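Local coordinates for protein Alpha/beta hydrolase (Streptomyces albidoflavus, PDB 6KSU) that probably closes non-ribosomal peptides into macrolactam rings, as a stand-alone cyclase of the penicillin-binding-protein type that couples residues of opposite chirality, at residues A[79-87]-A[325-336]; A[174-182]-A[248-256]. All coordinates share one frame; numbering follows the deposited sequence.

Contact 1 of 2, residues A[79-87]-A[325-336]; sequences FPFGSVTKF and HDGAVGGASCNL
Val84 and Cys334 meet in the middle of this buried contact, where CG2 of Val84 lies 3.4 Å from SG of Cys334. With chi1 at 177°, CG2 of Val84 stands anti to its own carbonyl carbon and faces the sulfur and O of Cys334. The same SG approaches the Phe81 ring obliquely. Toward the hairpin turn, Val329 packs tightly with both methyls: CG1 is 3.3 Å from CA of Gly82, and CG2 is 3.2 Å from CB of Pro80. At the other end, CD2 of Leu336 sits over the face of the Phe87 ring in a CH-pi contact, 3.9 Å from the centroid.

The imidazole of His325 takes Ser83 O over one face, 3.1 Å from CE1, while CB and CD of Lys86 approach NE2. Its rotation is fixed from within the strand, because ND1 donates in the ring plane to Asp326 O (N-H...O 159°). No direct hydrogen bond joins the segments. Waters join them instead: one accepts from Ser83 N at 2.7 Å and Ala328 N at 2.9 Å, a pair of amides consistent with the oxyanion hole of this family, and another lies between Pro80 O and Ser333 O. Ser83 and Lys86 fit the SxxK pattern, with Ser83 the probable nucleophile, and the amino group of Lys86 bonds to Asn176 OD1.

In the second shell, Gly82 O is gripped by both N and OG1 of Thr85, which holds the turn before the helix. Behind the strand, Asn335 ND2 reaches Asp326 OD1 from above the carboxylate plane, and Arg337 forms a salt bridge with that oxygen. Leu264 of helix 261-268 packs on Phe81, Val84 and Cys334, and Ala267 on Phe87, so that helix borders both the turn into helix 85-98 and strand 332-339 of the antiparallel sheet.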
loop_
_atom_site.group_PDB
_atom_site.type_symbol
_atom_site.label_atom_id
_atom_site.label_comp_id
_atom_site.label_asym_id
_atom_site.label_seq_id
_atom_site.Cartn_x
_atom_site.Cartn_y
_atom_site.Cartn_z
ATOM N N PHE A 79 -0.725 -14.335 -6.717
ATOM C CA PHE A 79 0.145 -13.224 -7.054
ATOM C C PHE A 79 0.602 -12.516 -5.785
ATOM O O PHE A 79 -0.133 -12.464 -4.798
ATOM C CB PHE A 79 -0.594 -12.216 -7.943
ATOM C CG PHE A 79 -0.895 -12.718 -9.354
ATOM C CD1 PHE A 79 -0.301 -12.104 -10.453
ATOM C CD2 PHE A 79 -1.812 -13.755 -9.575
ATOM C CE1 PHE A 79 -0.563 -12.526 -11.736
ATOM C CE2 PHE A 79 -2.093 -14.202 -10.869
ATOM C CZ PHE A 79 -1.468 -13.595 -11.947
ATOM N N PRO A 80 1.796 -11.945 -5.766
ATOM C CA PRO A 80 2.199 -11.151 -4.589
ATOM C C PRO A 80 1.288 -9.948 -4.413
ATOM O O PRO A 80 1.085 -9.156 -5.335
ATOM C CB PRO A 80 3.633 -10.724 -4.904
ATOM C CG PRO A 80 3.916 -11.180 -6.313
ATOM C CD PRO A 80 2.873 -12.141 -6.738
ATOM N N PHE A 81 0.719 -9.820 -3.214
ATOM C CA PHE A 81 -0.095 -8.654 -2.942
ATOM C C PHE A 81 0.755 -7.397 -2.762
ATOM O O PHE A 81 0.221 -6.287 -2.851
ATOM C CB PHE A 81 -0.943 -8.905 -1.702
ATOM C CG PHE A 81 -2.057 -9.902 -1.914
ATOM C CD1 PHE A 81 -2.492 -10.243 -3.211
ATOM C CD2 PHE A 81 -2.672 -10.502 -0.813
ATOM C CE1 PHE A 81 -3.531 -11.130 -3.414
ATOM C CE2 PHE A 81 -3.719 -11.425 -0.994
ATOM C CZ PHE A 81 -4.150 -11.750 -2.293
ATOM N N GLY A 82 2.055 -7.545 -2.533
ATOM C CA GLY A 82 2.824 -6.405 -2.072
ATOM C C GLY A 82 2.206 -5.755 -0.855
ATOM O O GLY A 82 1.668 -6.417 0.047
ATOM N N SER A 83 2.246 -4.428 -0.840
ATOM C CA SER A 83 1.688 -3.659 0.262
ATOM C C SER A 83 0.181 -3.824 0.405
ATOM O O SER A 83 -0.375 -3.402 1.433
ATOM C CB SER A 83 2.046 -2.187 0.067
ATOM O OG SER A 83 3.400 -1.992 0.443
ATOM N N VAL A 84 -0.499 -4.434 -0.575
ATOM C CA VAL A 84 -1.919 -4.709 -0.365
ATOM C C VAL A 84 -2.084 -5.636 0.841
ATOM O O VAL A 84 -3.150 -5.654 1.463
ATOM C CB VAL A 84 -2.594 -5.261 -1.664
ATOM C CG1 VAL A 84 -4.082 -5.622 -1.444
ATOM C CG2 VAL A 84 -2.498 -4.233 -2.819
ATOM N N THR A 85 -1.009 -6.345 1.229
ATOM C CA THR A 85 -1.004 -7.147 2.451
ATOM C C THR A 85 -1.486 -6.356 3.673
ATOM O O THR A 85 -2.038 -6.937 4.622
ATOM C CB THR A 85 0.421 -7.684 2.694
ATOM O OG1 THR A 85 0.855 -8.481 1.574
ATOM C CG2 THR A 85 0.479 -8.544 3.971
ATOM N N LYS A 86 -1.258 -5.037 3.683
ATOM C CA LYS A 86 -1.596 -4.227 4.855
ATOM C C LYS A 86 -3.095 -4.219 5.117
ATOM O O LYS A 86 -3.532 -4.042 6.262
ATOM C CB LYS A 86 -1.085 -2.789 4.661
ATOM C CG LYS A 86 0.403 -2.686 4.736
ATOM C CD LYS A 86 0.883 -1.307 4.324
ATOM C CE LYS A 86 2.360 -1.201 4.622
ATOM N NZ LYS A 86 3.167 -1.859 3.552
ATOM N N PHE A 87 -3.898 -4.384 4.073
ATOM C CA PHE A 87 -5.339 -4.440 4.274
ATOM C C PHE A 87 -5.742 -5.714 5.020
ATOM O O PHE A 87 -6.657 -5.688 5.839
ATOM C CB PHE A 87 -6.026 -4.299 2.916
ATOM C CG PHE A 87 -7.505 -4.571 2.917
ATOM C CD1 PHE A 87 -8.394 -3.669 3.466
ATOM C CD2 PHE A 87 -8.005 -5.692 2.280
ATOM C CE1 PHE A 87 -9.772 -3.898 3.436
ATOM C CE2 PHE A 87 -9.377 -5.934 2.246
ATOM C CZ PHE A 87 -10.259 -5.033 2.832
ATOM N N HIS A 325 -6.092 -0.076 -1.664
ATOM C CA HIS A 325 -4.673 -0.174 -1.360
ATOM C C HIS A 325 -3.974 -0.593 -2.637
ATOM O O HIS A 325 -4.577 -1.218 -3.511
ATOM C CB HIS A 325 -4.401 -1.190 -0.243
ATOM C CG HIS A 325 -3.279 -0.801 0.662
ATOM N ND1 HIS A 325 -1.960 -0.818 0.257
ATOM C CD2 HIS A 325 -3.274 -0.397 1.959
ATOM C CE1 HIS A 325 -1.190 -0.442 1.266
ATOM N NE2 HIS A 325 -1.961 -0.178 2.309
ATOM N N ASP A 326 -2.697 -0.238 -2.731
ATOM C CA ASP A 326 -1.864 -0.570 -3.866
ATOM C C ASP A 326 -0.660 -1.357 -3.378
ATOM O O ASP A 326 -0.331 -1.377 -2.191
ATOM C CB ASP A 326 -1.362 0.687 -4.616
ATOM C CG ASP A 326 -2.474 1.459 -5.289
ATOM O OD1 ASP A 326 -3.510 0.855 -5.673
ATOM O OD2 ASP A 326 -2.306 2.687 -5.419
ATOM N N GLY A 327 -0.004 -2.009 -4.313
ATOM C CA GLY A 327 1.189 -2.748 -3.982
ATOM C C GLY A 327 1.907 -3.216 -5.220
ATOM O O GLY A 327 1.290 -3.377 -6.285
ATOM N N ALA A 328 3.219 -3.422 -5.080
ATOM C CA ALA A 328 4.056 -3.949 -6.155
ATOM C C ALA A 328 5.316 -4.558 -5.553
ATOM O O ALA A 328 6.025 -3.903 -4.788
ATOM C CB ALA A 328 4.414 -2.845 -7.162
ATOM N N VAL A 329 5.598 -5.805 -5.886
ATOM C CA VAL A 329 6.862 -6.430 -5.525
ATOM C C VAL A 329 7.484 -6.916 -6.827
ATOM O O VAL A 329 6.824 -7.609 -7.620
ATOM C CB VAL A 329 6.694 -7.591 -4.511
ATOM C CG1 VAL A 329 5.742 -7.241 -3.420
ATOM C CG2 VAL A 329 6.219 -8.831 -5.132
ATOM N N GLY A 330 8.735 -6.526 -7.063
ATOM C CA GLY A 330 9.401 -6.880 -8.308
ATOM C C GLY A 330 8.544 -6.616 -9.532
ATOM O O GLY A 330 7.876 -5.578 -9.625
ATOM N N GLY A 331 8.524 -7.562 -10.460
ATOM C CA GLY A 331 7.732 -7.401 -11.663
ATOM C C GLY A 331 6.272 -7.763 -11.471
ATOM O O GLY A 331 5.695 -8.446 -12.309
ATOM N N ALA A 332 5.660 -7.334 -10.367
ATOM C CA ALA A 332 4.266 -7.659 -10.121
ATOM C C ALA A 332 3.596 -6.497 -9.401
ATOM O O ALA A 332 4.233 -5.747 -8.671
ATOM C CB ALA A 332 4.123 -8.978 -9.320
ATOM N N SER A 333 2.304 -6.336 -9.646
ATOM C CA SER A 333 1.540 -5.261 -9.044
ATOM C C SER A 333 0.215 -5.839 -8.586
ATOM O O SER A 333 -0.205 -6.923 -9.028
ATOM C CB SER A 333 1.285 -4.094 -10.014
ATOM O OG SER A 333 0.588 -4.538 -11.165
ATOM N N CYS A 334 -0.454 -5.074 -7.723
ATOM C CA CYS A 334 -1.713 -5.505 -7.134
ATOM C C CYS A 334 -2.506 -4.285 -6.681
ATOM O O CYS A 334 -1.969 -3.440 -5.974
ATOM C CB CYS A 334 -1.415 -6.443 -5.970
ATOM S SG CYS A 334 -2.802 -6.839 -4.996
ATOM N N ASN A 335 -3.779 -4.201 -7.071
ATOM C CA ASN A 335 -4.629 -3.068 -6.728
ATOM C C ASN A 335 -5.989 -3.566 -6.274
ATOM O O ASN A 335 -6.570 -4.433 -6.918
ATOM C CB ASN A 335 -4.862 -2.101 -7.903
ATOM C CG ASN A 335 -3.577 -1.582 -8.497
ATOM O OD1 ASN A 335 -2.999 -2.203 -9.400
ATOM N ND2 ASN A 335 -3.117 -0.437 -7.988
ATOM N N LEU A 336 -6.495 -2.979 -5.185
ATOM C CA LEU A 336 -7.797 -3.285 -4.614
ATOM C C LEU A 336 -8.599 -1.999 -4.479
ATOM O O LEU A 336 -8.057 -0.955 -4.093
ATOM C CB LEU A 336 -7.664 -3.961 -3.236
ATOM C CG LEU A 336 -8.949 -4.047 -2.407
ATOM C CD1 LEU A 336 -9.988 -4.927 -3.098
ATOM C CD2 LEU A 336 -8.633 -4.593 -1.046
HETATM O O HOH W 1 0.856 -9.364 -7.971
HETATM O O HOH W 2 4.205 -3.227 -2.337
#

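Contact 2 of 2, residues A[174-182]-A[248-256]; sequences YSNTGYCLL and SLSLAAAGG
Asn176 and Ala254 bring the first turn of helix 176-189 against the short helix 252-255. Tyr174 and Asn176 form a Tyr-x-Asn sequence consistent with the second active-site motif of serine beta-lactamases and penicillin-binding proteins, with Asn176 OD1 accepting from Lys86 NZ.

Van der Waals packing of small side chains, against carbons and carbonyl oxygens alike, carries the interface. The methyl CB of Ala254 rests on Asn176 O, 3.4 Å away, touches CB of Asn176 and CB of Tyr179, each at 4.0 Å, and lies 3.9 Å from SG of Cys180. CD2 of Leu251 adds a contact with Asn176 CB, and Ala253 CB rests on the carbonyl oxygen of Tyr179.

Beside the backbone N (chi1 -61°), SG of Cys180 lies 3.1 Å from Ser250 O. That oxygen accepts from the hydroxyl of Tyr152.

The Tyr179 ring carries CD1 of Leu182 over its centre and has Ala253 O at its edge, while its hydroxyl bonds to Leu132 O.

The helix start itself is fixed by an N-cap: Ser175 OG accepts from Gly178 N at 2.7 Å, with an N-H...O angle of 149°.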
loop_
_atom_site.group_PDB
_atom_site.type_symbol
_atom_site.label_atom_id
_atom_site.label_comp_id
_atom_site.label_asym_id
_atom_site.label_seq_id
_atom_site.Cartn_x
_atom_site.Cartn_y
_atom_site.Cartn_z
ATOM N N TYR A 174 3.973 7.141 5.363
ATOM C CA TYR A 174 3.801 5.727 5.059
ATOM C C TYR A 174 4.971 4.925 5.614
ATOM O O TYR A 174 6.125 5.349 5.528
ATOM C CB TYR A 174 3.691 5.540 3.552
ATOM C CG TYR A 174 3.230 4.180 3.095
ATOM C CD1 TYR A 174 1.920 3.981 2.637
ATOM C CD2 TYR A 174 4.099 3.095 3.081
ATOM C CE1 TYR A 174 1.489 2.729 2.178
ATOM C CE2 TYR A 174 3.664 1.825 2.614
ATOM C CZ TYR A 174 2.363 1.661 2.173
ATOM O OH TYR A 174 1.943 0.432 1.721
ATOM N N SER A 175 4.673 3.761 6.187
ATOM C CA SER A 175 5.685 3.022 6.943
ATOM C C SER A 175 5.405 1.523 6.838
ATOM O O SER A 175 4.422 1.032 7.390
ATOM C CB SER A 175 5.707 3.487 8.408
ATOM O OG SER A 175 6.573 2.686 9.192
ATOM N N ASN A 176 6.255 0.805 6.103
ATOM C CA ASN A 176 6.212 -0.650 6.138
ATOM C C ASN A 176 6.552 -1.160 7.526
ATOM O O ASN A 176 5.970 -2.142 8.007
ATOM C CB ASN A 176 7.193 -1.219 5.101
ATOM C CG ASN A 176 6.743 -0.976 3.675
ATOM O OD1 ASN A 176 5.609 -1.274 3.324
ATOM N ND2 ASN A 176 7.620 -0.409 2.855
ATOM N N THR A 177 7.519 -0.512 8.171
ATOM C CA THR A 177 7.944 -0.904 9.507
ATOM C C THR A 177 6.815 -0.755 10.512
ATOM O O THR A 177 6.679 -1.570 11.434
ATOM C CB THR A 177 9.144 -0.052 9.907
ATOM O OG1 THR A 177 10.128 -0.131 8.866
ATOM C CG2 THR A 177 9.739 -0.527 11.232
ATOM N N GLY A 178 5.993 0.280 10.350
ATOM C CA GLY A 178 4.832 0.408 11.209
ATOM C C GLY A 178 3.957 -0.830 11.167
ATOM O O GLY A 178 3.442 -1.282 12.198
ATOM N N TYR A 179 3.806 -1.422 9.985
ATOM C CA TYR A 179 2.966 -2.600 9.920
ATOM C C TYR A 179 3.709 -3.840 10.384
ATOM O O TYR A 179 3.090 -4.740 10.955
ATOM C CB TYR A 179 2.396 -2.763 8.519
ATOM C CG TYR A 179 1.035 -2.102 8.402
ATOM C CD1 TYR A 179 -0.124 -2.865 8.256
ATOM C CD2 TYR A 179 0.908 -0.712 8.466
ATOM C CE1 TYR A 179 -1.365 -2.267 8.154
ATOM C CE2 TYR A 179 -0.345 -0.102 8.372
ATOM C CZ TYR A 179 -1.470 -0.894 8.209
ATOM O OH TYR A 179 -2.705 -0.317 8.107
ATOM N N CYS A 180 5.031 -3.877 10.217
ATOM C CA CYS A 180 5.786 -4.976 10.801
ATOM C C CYS A 180 5.662 -4.972 12.317
ATOM O O CYS A 180 5.616 -6.036 12.946
ATOM C CB CYS A 180 7.240 -4.898 10.358
ATOM S SG CYS A 180 7.421 -5.021 8.550
ATOM N N LEU A 181 5.573 -3.783 12.922
ATOM C CA LEU A 181 5.263 -3.706 14.348
ATOM C C LEU A 181 3.861 -4.212 14.641
ATOM O O LEU A 181 3.614 -4.765 15.719
ATOM C CB LEU A 181 5.407 -2.271 14.854
ATOM C CG LEU A 181 6.824 -1.754 15.046
ATOM C CD1 LEU A 181 6.808 -0.242 15.287
ATOM C CD2 LEU A 181 7.492 -2.497 16.196
ATOM N N LEU A 182 2.926 -4.033 13.705
ATOM C CA LEU A 182 1.605 -4.608 13.912
ATOM C C LEU A 182 1.676 -6.133 13.962
ATOM O O LEU A 182 0.887 -6.769 14.675
ATOM C CB LEU A 182 0.653 -4.115 12.826
ATOM C CG LEU A 182 0.130 -2.683 13.023
ATOM C CD1 LEU A 182 -0.590 -2.137 11.788
ATOM C CD2 LEU A 182 -0.785 -2.628 14.262
ATOM N N SER A 248 12.920 -9.141 1.872
ATOM C CA SER A 248 13.373 -9.580 3.178
ATOM C C SER A 248 12.230 -10.243 3.944
ATOM O O SER A 248 11.057 -9.908 3.771
ATOM C CB SER A 248 13.948 -8.406 3.969
ATOM O OG SER A 248 12.957 -7.781 4.762
ATOM N N LEU A 249 12.598 -11.210 4.787
ATOM C CA LEU A 249 11.622 -11.945 5.580
ATOM C C LEU A 249 10.819 -11.017 6.487
ATOM O O LEU A 249 9.601 -11.177 6.628
ATOM C CB LEU A 249 12.337 -13.013 6.408
ATOM C CG LEU A 249 11.396 -13.758 7.357
ATOM C CD1 LEU A 249 10.477 -14.672 6.531
ATOM C CD2 LEU A 249 12.144 -14.534 8.444
ATOM N N SER A 250 11.481 -10.034 7.098
ATOM C CA SER A 250 10.839 -9.155 8.072
ATOM C C SER A 250 9.731 -8.294 7.478
ATOM O O SER A 250 8.935 -7.738 8.236
ATOM C CB SER A 250 11.890 -8.259 8.720
ATOM O OG SER A 250 12.693 -7.666 7.718
ATOM N N LEU A 251 9.644 -8.167 6.157
ATOM C CA LEU A 251 8.584 -7.347 5.577
ATOM C C LEU A 251 7.220 -8.037 5.563
ATOM O O LEU A 251 6.231 -7.394 5.184
ATOM C CB LEU A 251 8.974 -6.918 4.157
ATOM C CG LEU A 251 9.988 -5.759 4.154
ATOM C CD1 LEU A 251 10.996 -5.821 2.991
ATOM C CD2 LEU A 251 9.265 -4.411 4.195
ATOM N N ALA A 252 7.139 -9.286 6.043
ATOM C CA ALA A 252 5.985 -10.156 5.799
ATOM C C ALA A 252 4.653 -9.512 6.167
ATOM O O ALA A 252 3.716 -9.513 5.358
ATOM C CB ALA A 252 6.155 -11.472 6.563
ATOM N N ALA A 253 4.526 -8.993 7.401
ATOM C CA ALA A 253 3.255 -8.405 7.822
ATOM C C ALA A 253 2.921 -7.133 7.048
ATOM O O ALA A 253 1.776 -6.657 7.108
ATOM C CB ALA A 253 3.262 -8.105 9.337
ATOM N N ALA A 254 3.894 -6.563 6.344
ATOM C CA ALA A 254 3.659 -5.377 5.538
ATOM C C ALA A 254 3.513 -5.676 4.044
ATOM O O ALA A 254 2.868 -4.896 3.343
ATOM C CB ALA A 254 4.794 -4.358 5.758
ATOM N N GLY A 255 4.069 -6.783 3.539
ATOM C CA GLY A 255 4.004 -7.024 2.101
ATOM C C GLY A 255 4.133 -8.455 1.600
ATOM O O GLY A 255 4.201 -8.672 0.384
ATOM N N GLY A 256 4.165 -9.436 2.493
ATOM C CA GLY A 256 4.531 -10.785 2.107
ATOM C C GLY A 256 3.430 -11.758 1.731
ATOM O O GLY A 256 3.739 -12.934 1.526
#

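Both contacts are buried, and contact 2 is nested within the chain loop that contact 1 closes. Contact 1 lies nearer the centre of the chain and sets a helix start on a beta hairpin, with a water held between backbone amides; contact 2 is smaller and largely helix against short helix, built on alanine methyls and a cysteine. Their centres are about 13 Å apart, and Lys86 bridges them. Its NZ probably bonds to Asn176 OD1 at 2.5 Å and to Ala254 O at 3.1 Å, reaching both segments of contact 2. Tyr174 OH makes a weak hydrogen bond with Ser83 OG and lies 3.2 Å from Lys86 NZ, a grouping consistent with the family's active site.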